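Local coordinates for protein putative MAR1 (Leishmania donovani, PDB 1X9G) that is of unknown function but belongs to the isochorismatase superfamily and may be a ribonuclease, at residues N47-A50 / R51-E54; C95-P98 / Q99-E102; A119-L122 / Q123-D127; V135-K139 / D140-S144. One frame throughout, in Å; residues are numbered along the deposited sequence.

Interaction 1: N47-A50 / R51-E54; sequences NRLA and RLHE
The guanidinium of R51 folds back over A50, whose CB lies 3.1 Å above one face of that group, displaced toward its rim. The carboxylate carbon of E54 sits at the guanidinium edge, in plane. Bends at chi2 (-68°) and chi3 (75°) turn the arginine chain back along its own helix. R51 NE gives a straight bond of 2.7 Å to E54 OE1, met on the syn side but out of the carboxylate plane, and a weak hydrogen bond of 3.3 Å from R51 NH2 to E54 OE2 backs this salt bridge. NH2 also reaches T80 O, and the two partners together should restrain rotation of the group. A second flat group, the imidazole of H53, has A50 O beside its edge, near the ring plane; its nitrogens bind T60 and T84. N47 runs alongside R51, its amide turned 41° from the guanidinium and held by E78 O and T80 N. In the backbone, N47 O accepts from both A50 N and R51 N. L49 CD1 meets L52 CD2 at 4.1 Å. Helix 39-55 is the crossover between parallel strands 21-26 and 60-67: both leucines pack on F23 of the first strand and L173 of helix 169-176, and L52 also touches helix 185-191.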
loop_
_atom_site.group_PDB
_atom_site.type_symbol
_atom_site.label_atom_id
_atom_site.label_comp_id
_atom_site.label_asym_id
_atom_site.label_seq_id
_atom_site.Cartn_x
_atom_site.Cartn_y
_atom_site.Cartn_z
ATOM N N ASN A 47 -7.334 -15.838 -23.237
ATOM C CA ASN A 47 -7.586 -17.265 -23.559
ATOM C C ASN A 47 -7.985 -18.068 -22.330
ATOM O O ASN A 47 -9.031 -18.702 -22.377
ATOM C CB ASN A 47 -6.411 -17.954 -24.274
ATOM C CG ASN A 47 -6.164 -17.403 -25.682
ATOM O OD1 ASN A 47 -7.103 -17.143 -26.454
ATOM N ND2 ASN A 47 -4.882 -17.234 -26.024
ATOM N N ARG A 48 -7.199 -18.002 -21.234
ATOM C CA ARG A 48 -7.527 -18.718 -19.970
ATOM C C ARG A 48 -8.961 -18.550 -19.470
ATOM O O ARG A 48 -9.628 -19.543 -19.178
ATOM C CB ARG A 48 -6.548 -18.400 -18.825
ATOM C CG ARG A 48 -6.929 -19.057 -17.473
ATOM C CD ARG A 48 -5.826 -18.875 -16.357
ATOM N NE ARG A 48 -4.777 -19.903 -16.455
ATOM C CZ ARG A 48 -3.592 -19.858 -15.843
ATOM N NH1 ARG A 48 -3.270 -18.838 -15.036
ATOM N NH2 ARG A 48 -2.718 -20.850 -16.019
ATOM N N LEU A 49 -9.417 -17.301 -19.369
ATOM C CA LEU A 49 -10.805 -16.989 -18.959
ATOM C C LEU A 49 -11.828 -17.358 -20.038
ATOM O O LEU A 49 -13.038 -17.426 -19.754
ATOM C CB LEU A 49 -10.943 -15.495 -18.583
ATOM C CG LEU A 49 -10.430 -14.994 -17.208
ATOM C CD1 LEU A 49 -11.114 -15.709 -16.030
ATOM C CD2 LEU A 49 -8.964 -15.204 -17.073
ATOM N N ALA A 50 -11.346 -17.548 -21.271
ATOM C CA ALA A 50 -12.224 -17.858 -22.403
ATOM C C ALA A 50 -12.601 -19.293 -22.252
ATOM O O ALA A 50 -13.786 -19.609 -22.233
ATOM C CB ALA A 50 -11.534 -17.607 -23.761
ATOM N N ARG A 51 -11.583 -20.140 -22.069
ATOM C CA ARG A 51 -11.768 -21.581 -21.879
ATOM C C ARG A 51 -12.526 -21.886 -20.595
ATOM O O ARG A 51 -13.360 -22.812 -20.558
ATOM C CB ARG A 51 -10.425 -22.317 -21.891
ATOM C CG ARG A 51 -9.514 -22.017 -23.124
ATOM C CD ARG A 51 -10.065 -22.543 -24.429
ATOM N NE ARG A 51 -11.175 -21.766 -24.978
ATOM C CZ ARG A 51 -11.033 -20.593 -25.607
ATOM N NH1 ARG A 51 -9.820 -20.021 -25.691
ATOM N NH2 ARG A 51 -12.110 -19.958 -26.113
ATOM N N LEU A 52 -12.242 -21.117 -19.548
ATOM C CA LEU A 52 -12.967 -21.220 -18.289
ATOM C C LEU A 52 -14.484 -20.993 -18.445
ATOM O O LEU A 52 -15.285 -21.711 -17.839
ATOM C CB LEU A 52 -12.388 -20.247 -17.232
ATOM C CG LEU A 52 -13.141 -20.278 -15.893
ATOM C CD1 LEU A 52 -13.010 -21.688 -15.385
ATOM C CD2 LEU A 52 -12.691 -19.253 -14.836
ATOM N N HIS A 53 -14.855 -19.963 -19.196
ATOM C CA HIS A 53 -16.256 -19.615 -19.372
ATOM C C HIS A 53 -17.006 -20.723 -20.136
ATOM O O HIS A 53 -18.155 -21.024 -19.801
ATOM C CB HIS A 53 -16.387 -18.252 -20.063
ATOM C CG HIS A 53 -17.577 -18.122 -20.967
ATOM N ND1 HIS A 53 -18.866 -17.988 -20.495
ATOM C CD2 HIS A 53 -17.664 -18.082 -22.321
ATOM C CE1 HIS A 53 -19.695 -17.875 -21.517
ATOM N NE2 HIS A 53 -18.992 -17.939 -22.638
ATOM N N GLU A 54 -16.350 -21.326 -21.136
ATOM C CA GLU A 54 -16.868 -22.527 -21.813
ATOM C C GLU A 54 -17.101 -23.700 -20.858
ATOM O O GLU A 54 -18.062 -24.418 -21.016
ATOM C CB GLU A 54 -15.958 -22.929 -22.964
ATOM C CG GLU A 54 -16.016 -21.885 -24.040
ATOM C CD GLU A 54 -14.874 -21.941 -25.005
ATOM O OE1 GLU A 54 -13.808 -22.489 -24.658
ATOM O OE2 GLU A 54 -15.045 -21.410 -26.126
#

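Interaction 2: C95-P98 / Q99-E102; sequences CVVP and QVEE
E101 crosses V96 at about a right angle, with E101 CG 3.8 Å from V96 CG1, and its carboxylate then lies beside the proline ring, E101 OE2 being 4.0 Å from P98 CD. With CG anti to the carbonyl carbon (chi1 -47°), E101 points back toward the start of helix 98-102. V97 O accepts from E101 N at 3.1 Å, with an N-H...O angle of 158°, and weakly from V100 N, though the place of this oxygen is less sure because V100 CG2 is modelled too close to it. P98, next in line, has no N-H to satisfy, which suits proline to the first turn. Upstream, V97 N bonds C95 O across an inverse gamma turn centred on V96, again with some doubt about the acceptor's place. The two preceding amides find partners beyond the contact, C95 N at T124 OG1 and V96 N at S94 OG. V100 faces inward, onto I63 and I88 of the sheet. Chemically, the helix opens without a polar side-chain cap, since V97 occupies the N-cap, and the carboxylate of E101, near the positive end of a short helix, is probably favoured in its charged form.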
loop_
_atom_site.group_PDB
_atom_site.type_symbol
_atom_site.label_atom_id
_atom_site.label_comp_id
_atom_site.label_asym_id
_atom_site.label_seq_id
_atom_site.Cartn_x
_atom_site.Cartn_y
_atom_site.Cartn_z
ATOM N N CYS A 95 -15.385 0.929 -20.901
ATOM C CA CYS A 95 -16.263 -0.149 -21.362
ATOM C C CYS A 95 -17.736 -0.025 -21.016
ATOM O O CYS A 95 -18.561 -0.641 -21.678
ATOM C CB CYS A 95 -15.807 -1.507 -20.837
ATOM S SG CYS A 95 -14.232 -2.077 -21.504
ATOM N N VAL A 96 -18.100 0.761 -20.014
ATOM C CA VAL A 96 -19.524 0.900 -19.684
ATOM C C VAL A 96 -20.251 1.812 -20.692
ATOM O O VAL A 96 -20.406 3.027 -20.495
ATOM C CB VAL A 96 -19.747 1.308 -18.211
ATOM C CG1 VAL A 96 -21.226 1.219 -17.840
ATOM C CG2 VAL A 96 -18.885 0.410 -17.280
ATOM N N VAL A 97 -20.647 1.192 -21.809
ATOM C CA VAL A 97 -21.493 1.814 -22.843
ATOM C C VAL A 97 -22.849 1.123 -22.797
ATOM O O VAL A 97 -22.947 0.029 -22.205
ATOM C CB VAL A 97 -20.861 1.725 -24.253
ATOM C CG1 VAL A 97 -19.645 2.662 -24.348
ATOM C CG2 VAL A 97 -20.506 0.291 -24.634
ATOM N N PRO A 98 -23.908 1.776 -23.351
ATOM C CA PRO A 98 -25.288 1.262 -23.392
ATOM C C PRO A 98 -25.396 -0.231 -23.627
ATOM O O PRO A 98 -26.114 -0.912 -22.880
ATOM C CB PRO A 98 -25.894 2.026 -24.544
ATOM C CG PRO A 98 -25.238 3.379 -24.426
ATOM C CD PRO A 98 -23.840 3.133 -23.935
ATOM N N GLN A 99 -24.688 -0.747 -24.634
ATOM C CA GLN A 99 -24.740 -2.192 -24.919
ATOM C C GLN A 99 -24.349 -3.058 -23.727
ATOM O O GLN A 99 -25.067 -3.987 -23.373
ATOM C CB GLN A 99 -23.922 -2.570 -26.153
ATOM C CG GLN A 99 -24.767 -2.655 -27.409
ATOM C CD GLN A 99 -23.951 -2.638 -28.692
ATOM O OE1 GLN A 99 -23.031 -1.822 -28.861
ATOM N NE2 GLN A 99 -24.302 -3.532 -29.626
ATOM N N VAL A 100 -23.230 -2.731 -23.087
ATOM C CA VAL A 100 -22.709 -3.563 -21.995
ATOM C C VAL A 100 -23.524 -3.404 -20.715
ATOM O O VAL A 100 -23.632 -4.338 -19.943
ATOM C CB VAL A 100 -21.205 -3.291 -21.726
ATOM C CG1 VAL A 100 -20.328 -4.198 -22.578
ATOM C CG2 VAL A 100 -20.893 -1.885 -22.028
ATOM N N GLU A 101 -24.101 -2.227 -20.502
ATOM C CA GLU A 101 -24.933 -1.988 -19.332
ATOM C C GLU A 101 -26.089 -2.991 -19.209
ATOM O O GLU A 101 -26.253 -3.635 -18.175
ATOM C CB GLU A 101 -25.478 -0.566 -19.346
ATOM C CG GLU A 101 -24.461 0.501 -19.658
ATOM C CD GLU A 101 -24.939 1.883 -19.237
ATOM O OE1 GLU A 101 -25.507 1.979 -18.120
ATOM O OE2 GLU A 101 -24.746 2.864 -20.010
ATOM N N GLU A 102 -26.889 -3.113 -20.262
ATOM C CA GLU A 102 -28.010 -4.042 -20.248
ATOM C C GLU A 102 -27.516 -5.497 -20.167
ATOM O O GLU A 102 -28.164 -6.366 -19.566
ATOM C CB GLU A 102 -28.963 -3.812 -21.442
ATOM C CG GLU A 102 -28.316 -3.479 -22.811
ATOM C CD GLU A 102 -29.363 -3.198 -23.934
ATOM O OE1 GLU A 102 -30.589 -3.434 -23.696
ATOM O OE2 GLU A 102 -28.955 -2.749 -25.054
#

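Interaction 3: A119-L122 / Q123-D127; sequences ACIL and QTVAD
T124 N binds C120 O at 2.8 Å, and the hydroxyl of the same residue is aimed at the same carbonyl, because OG1 stands beside its own backbone N (chi1 -62°). The modelled separation of 2.4 Å from T124 OG1 to C120 O is very short, so its exact length is doubtful. As modelled, V125 CG1 is nearly eclipsed with its backbone N (chi1 -11°) and lies 3.0 Å from I121 O, a detail to be taken with caution. Between side chains, I121 CG2 and V125 CG1 meet obliquely at 4.1 Å. On the next flank Q123 N binds A119 O at 3.0 Å, almost straight, while the extended glutamine carries NE2 away to L174 O of the second subunit; L174 and K178 of that subunit seal this packed flank. The contrast comes at D127, partly exposed and without contact to 119-122, which turns OD1 to S94 OG. A wider pi-type turn marks the start of the segment, after which ordinary alpha-helical bonding resumes. The layout is that of a crossover helix in a parallel alpha/beta sheet. In isochorismatase relatives this helix typically starts with an active-site cysteine, a position consistent with C120, which touches D27.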
loop_
_atom_site.group_PDB
_atom_site.type_symbol
_atom_site.label_atom_id
_atom_site.label_comp_id
_atom_site.label_asym_id
_atom_site.label_seq_id
_atom_site.Cartn_x
_atom_site.Cartn_y
_atom_site.Cartn_z
ATOM N N ALA A 119 -6.151 3.695 -18.147
ATOM C CA ALA A 119 -6.958 4.397 -19.121
ATOM C C ALA A 119 -8.320 3.740 -19.211
ATOM O O ALA A 119 -9.137 3.927 -18.312
ATOM C CB ALA A 119 -6.206 4.457 -20.486
ATOM N N CYS A 120 -8.567 2.916 -20.235
ATOM C CA CYS A 120 -9.830 2.232 -20.351
ATOM C C CYS A 120 -10.132 1.375 -19.128
ATOM O O CYS A 120 -11.285 1.405 -18.637
ATOM C CB CYS A 120 -9.878 1.379 -21.641
ATOM S SG CYS A 120 -9.447 2.271 -23.242
ATOM N N ILE A 121 -9.123 0.613 -18.637
ATOM C CA ILE A 121 -9.327 -0.348 -17.495
ATOM C C ILE A 121 -9.782 0.423 -16.274
ATOM O O ILE A 121 -10.829 0.170 -15.719
ATOM C CB ILE A 121 -8.033 -1.185 -17.109
ATOM C CG1 ILE A 121 -7.580 -2.159 -18.224
ATOM C CG2 ILE A 121 -8.222 -1.924 -15.794
ATOM C CD1 ILE A 121 -8.483 -3.350 -18.493
ATOM N N LEU A 122 -8.978 1.414 -15.914
ATOM C CA LEU A 122 -9.239 2.304 -14.792
ATOM C C LEU A 122 -10.671 2.934 -14.851
ATOM O O LEU A 122 -11.459 2.796 -13.923
ATOM C CB LEU A 122 -8.090 3.335 -14.688
ATOM C CG LEU A 122 -8.139 4.322 -13.501
ATOM C CD1 LEU A 122 -7.779 3.675 -12.157
ATOM C CD2 LEU A 122 -7.240 5.548 -13.733
ATOM N N GLN A 123 -11.019 3.587 -15.959
ATOM C CA GLN A 123 -12.381 4.178 -16.110
ATOM C C GLN A 123 -13.480 3.146 -16.071
ATOM O O GLN A 123 -14.538 3.359 -15.446
ATOM C CB GLN A 123 -12.482 5.056 -17.377
ATOM C CG GLN A 123 -11.371 6.114 -17.384
ATOM C CD GLN A 123 -11.553 7.214 -18.392
ATOM O OE1 GLN A 123 -12.658 7.713 -18.579
ATOM N NE2 GLN A 123 -10.450 7.659 -19.000
ATOM N N THR A 124 -13.211 2.012 -16.707
ATOM C CA THR A 124 -14.161 0.884 -16.726
ATOM C C THR A 124 -14.491 0.419 -15.301
ATOM O O THR A 124 -15.675 0.323 -14.943
ATOM C CB THR A 124 -13.551 -0.262 -17.504
ATOM O OG1 THR A 124 -13.330 0.184 -18.845
ATOM C CG2 THR A 124 -14.413 -1.453 -17.483
ATOM N N VAL A 125 -13.454 0.183 -14.467
ATOM C CA VAL A 125 -13.730 -0.261 -13.105
ATOM C C VAL A 125 -14.415 0.772 -12.225
ATOM O O VAL A 125 -15.283 0.401 -11.471
ATOM C CB VAL A 125 -12.554 -1.075 -12.361
ATOM C CG1 VAL A 125 -11.452 -1.483 -13.276
ATOM C CG2 VAL A 125 -12.009 -0.372 -11.182
ATOM N N ALA A 126 -14.073 2.060 -12.309
ATOM C CA ALA A 126 -14.813 3.054 -11.507
ATOM C C ALA A 126 -16.316 3.035 -11.864
ATOM O O ALA A 126 -17.156 3.126 -10.974
ATOM C CB ALA A 126 -14.203 4.467 -11.618
ATOM N N ASP A 127 -16.644 2.877 -13.156
ATOM C CA ASP A 127 -18.066 2.771 -13.623
ATOM C C ASP A 127 -18.778 1.501 -13.108
ATOM O O ASP A 127 -19.870 1.575 -12.548
ATOM C CB ASP A 127 -18.190 2.854 -15.154
ATOM C CG ASP A 127 -17.873 4.256 -15.740
ATOM O OD1 ASP A 127 -17.463 4.277 -16.916
ATOM O OD2 ASP A 127 -18.038 5.323 -15.080
#

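Interaction 4: V135-K139 / D140-S144; sequences VFLPK and DGLGS
L142 folds back over the turn that precedes it, and its side chain can be traced atom by atom. L142 CB lies 3.9 Å from K139 O. L142 CG, placed anti to the carbonyl carbon (chi1 -52°), passes 3.7 Å from P138 O. Here the chain forks: L142 CD1 continues over the turn to 3.9 Å from K139 CA, whereas L142 CD2 heads for the preceding strand and comes 4.3 Å from L137 CD2. The leucine thus spans the break in the strand, touching residues that come three to five places earlier, and its outer surface meets F150 and I154 of helix 147-158.

The backbone of the turn makes two overlapping tight turns. G141 N bonds P138 O at 2.8 Å, approaching from above the carbonyl plane, 49° out of it, and L142 N adds a weak bond of 3.3 Å to K139 O. Both join residues three apart, the spacing of a 3-10 turn. At the bend P138 CB and D140 CB pack at 3.8 Å, and the carboxylate of D140 leads away to S169 OG. G141 takes part through its backbone N.

Before the break, F136 pairs its backbone with strand 109-115 and L137 with strand 164-167; after it, S144 OG bonds H118 ND1. An inner strand of the six-stranded sheet, next to the outermost 164-167, interrupted by a short loop near its C-terminal end and with crossover helices 117-130 and 147-158 packed against it, belongs to the parallel alpha/beta sheet of the isochorismatase fold.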
loop_
_atom_site.group_PDB
_atom_site.type_symbol
_atom_site.label_atom_id
_atom_site.label_comp_id
_atom_site.label_asym_id
_atom_site.label_seq_id
_atom_site.Cartn_x
_atom_site.Cartn_y
_atom_site.Cartn_z
ATOM N N VAL A 135 -15.883 -6.008 -8.544
ATOM C CA VAL A 135 -14.888 -6.186 -9.572
ATOM C C VAL A 135 -13.595 -6.905 -9.147
ATOM O O VAL A 135 -13.076 -6.688 -8.050
ATOM C CB VAL A 135 -14.765 -4.952 -10.569
ATOM C CG1 VAL A 135 -15.641 -3.801 -10.203
ATOM C CG2 VAL A 135 -13.343 -4.583 -10.871
ATOM N N PHE A 136 -13.145 -7.820 -10.009
ATOM C CA PHE A 136 -11.997 -8.690 -9.768
ATOM C C PHE A 136 -11.088 -8.630 -10.942
ATOM O O PHE A 136 -11.544 -8.729 -12.084
ATOM C CB PHE A 136 -12.434 -10.139 -9.557
ATOM C CG PHE A 136 -13.449 -10.294 -8.480
ATOM C CD1 PHE A 136 -14.805 -10.115 -8.763
ATOM C CD2 PHE A 136 -13.053 -10.596 -7.168
ATOM C CE1 PHE A 136 -15.759 -10.254 -7.737
ATOM C CE2 PHE A 136 -13.972 -10.714 -6.141
ATOM C CZ PHE A 136 -15.335 -10.561 -6.430
ATOM N N LEU A 137 -9.796 -8.453 -10.680
ATOM C CA LEU A 137 -8.881 -8.087 -11.739
ATOM C C LEU A 137 -7.664 -8.978 -11.657
ATOM O O LEU A 137 -7.008 -9.003 -10.657
ATOM C CB LEU A 137 -8.488 -6.583 -11.596
ATOM C CG LEU A 137 -9.624 -5.555 -11.744
ATOM C CD1 LEU A 137 -9.626 -4.598 -10.641
ATOM C CD2 LEU A 137 -9.513 -4.823 -13.093
ATOM N N PRO A 138 -7.377 -9.752 -12.713
ATOM C CA PRO A 138 -6.118 -10.482 -12.670
ATOM C C PRO A 138 -5.000 -9.579 -13.146
ATOM O O PRO A 138 -4.970 -9.266 -14.349
ATOM C CB PRO A 138 -6.341 -11.596 -13.690
ATOM C CG PRO A 138 -7.248 -10.940 -14.738
ATOM C CD PRO A 138 -8.154 -10.034 -13.945
ATOM N N LYS A 139 -4.107 -9.174 -12.238
ATOM C CA LYS A 139 -2.971 -8.290 -12.565
ATOM C C LYS A 139 -2.089 -8.854 -13.660
ATOM O O LYS A 139 -1.413 -8.133 -14.404
ATOM C CB LYS A 139 -2.106 -8.047 -11.333
ATOM C CG LYS A 139 -1.074 -6.948 -11.564
ATOM C CD LYS A 139 -0.330 -6.638 -10.267
ATOM C CE LYS A 139 1.097 -6.283 -10.529
ATOM N NZ LYS A 139 1.473 -5.255 -9.501
ATOM N N ASP A 140 -2.022 -10.163 -13.610
ATOM C CA ASP A 140 -1.745 -11.085 -14.655
ATOM C C ASP A 140 -2.027 -10.679 -16.110
ATOM O O ASP A 140 -1.193 -10.867 -17.008
ATOM C CB ASP A 140 -2.661 -12.279 -14.307
ATOM C CG ASP A 140 -1.919 -13.485 -14.299
ATOM O OD1 ASP A 140 -0.701 -13.283 -14.343
ATOM O OD2 ASP A 140 -2.448 -14.596 -14.277
ATOM N N GLY A 141 -3.241 -10.190 -16.336
ATOM C CA GLY A 141 -3.750 -9.890 -17.656
ATOM C C GLY A 141 -4.067 -8.410 -17.759
ATOM O O GLY A 141 -5.039 -8.018 -18.417
ATOM N N LEU A 142 -3.250 -7.591 -17.096
ATOM C CA LEU A 142 -3.285 -6.135 -17.293
ATOM C C LEU A 142 -1.934 -5.609 -17.780
ATOM O O LEU A 142 -0.881 -6.248 -17.562
ATOM C CB LEU A 142 -3.727 -5.381 -16.037
ATOM C CG LEU A 142 -5.006 -5.728 -15.261
ATOM C CD1 LEU A 142 -4.916 -5.188 -13.808
ATOM C CD2 LEU A 142 -6.332 -5.328 -15.969
ATOM N N GLY A 143 -1.985 -4.481 -18.507
ATOM C CA GLY A 143 -0.773 -3.780 -18.958
ATOM C C GLY A 143 -0.991 -2.327 -19.383
ATOM O O GLY A 143 -2.112 -1.909 -19.636
ATOM N N SER A 144 0.099 -1.573 -19.450
ATOM C CA SER A 144 0.119 -0.199 -19.934
ATOM C C SER A 144 1.373 -0.082 -20.794
ATOM O O SER A 144 2.280 -0.901 -20.672
ATOM C CB SER A 144 0.198 0.784 -18.768
ATOM O OG SER A 144 -1.076 0.909 -18.150
#

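How the interactions relate
Interactions 1 and 3 lie on opposite sides of the chain's centre, their own centres about 22 Å apart, as expected of helices packed on opposite faces of one parallel sheet. Interaction 4 sits between them. It meets interaction 3 directly, with I121 CD1 3.9 Å from L142 CD2 and V125 CG1 3.9 Å from L137 CD2, and approaches interaction 1 to about 4 Å between nearest atoms. S169 links these two, its hydroxyl bonding both R48 and D140. Interaction 3 carries C120, by family probably the active-site cysteine, and interaction 2 packs on the same helix: T124 OG1 is 3.0 Å from C95 N, a probable hydrogen bond, and V96 CG2 packs 3.3 Å from D127 CB.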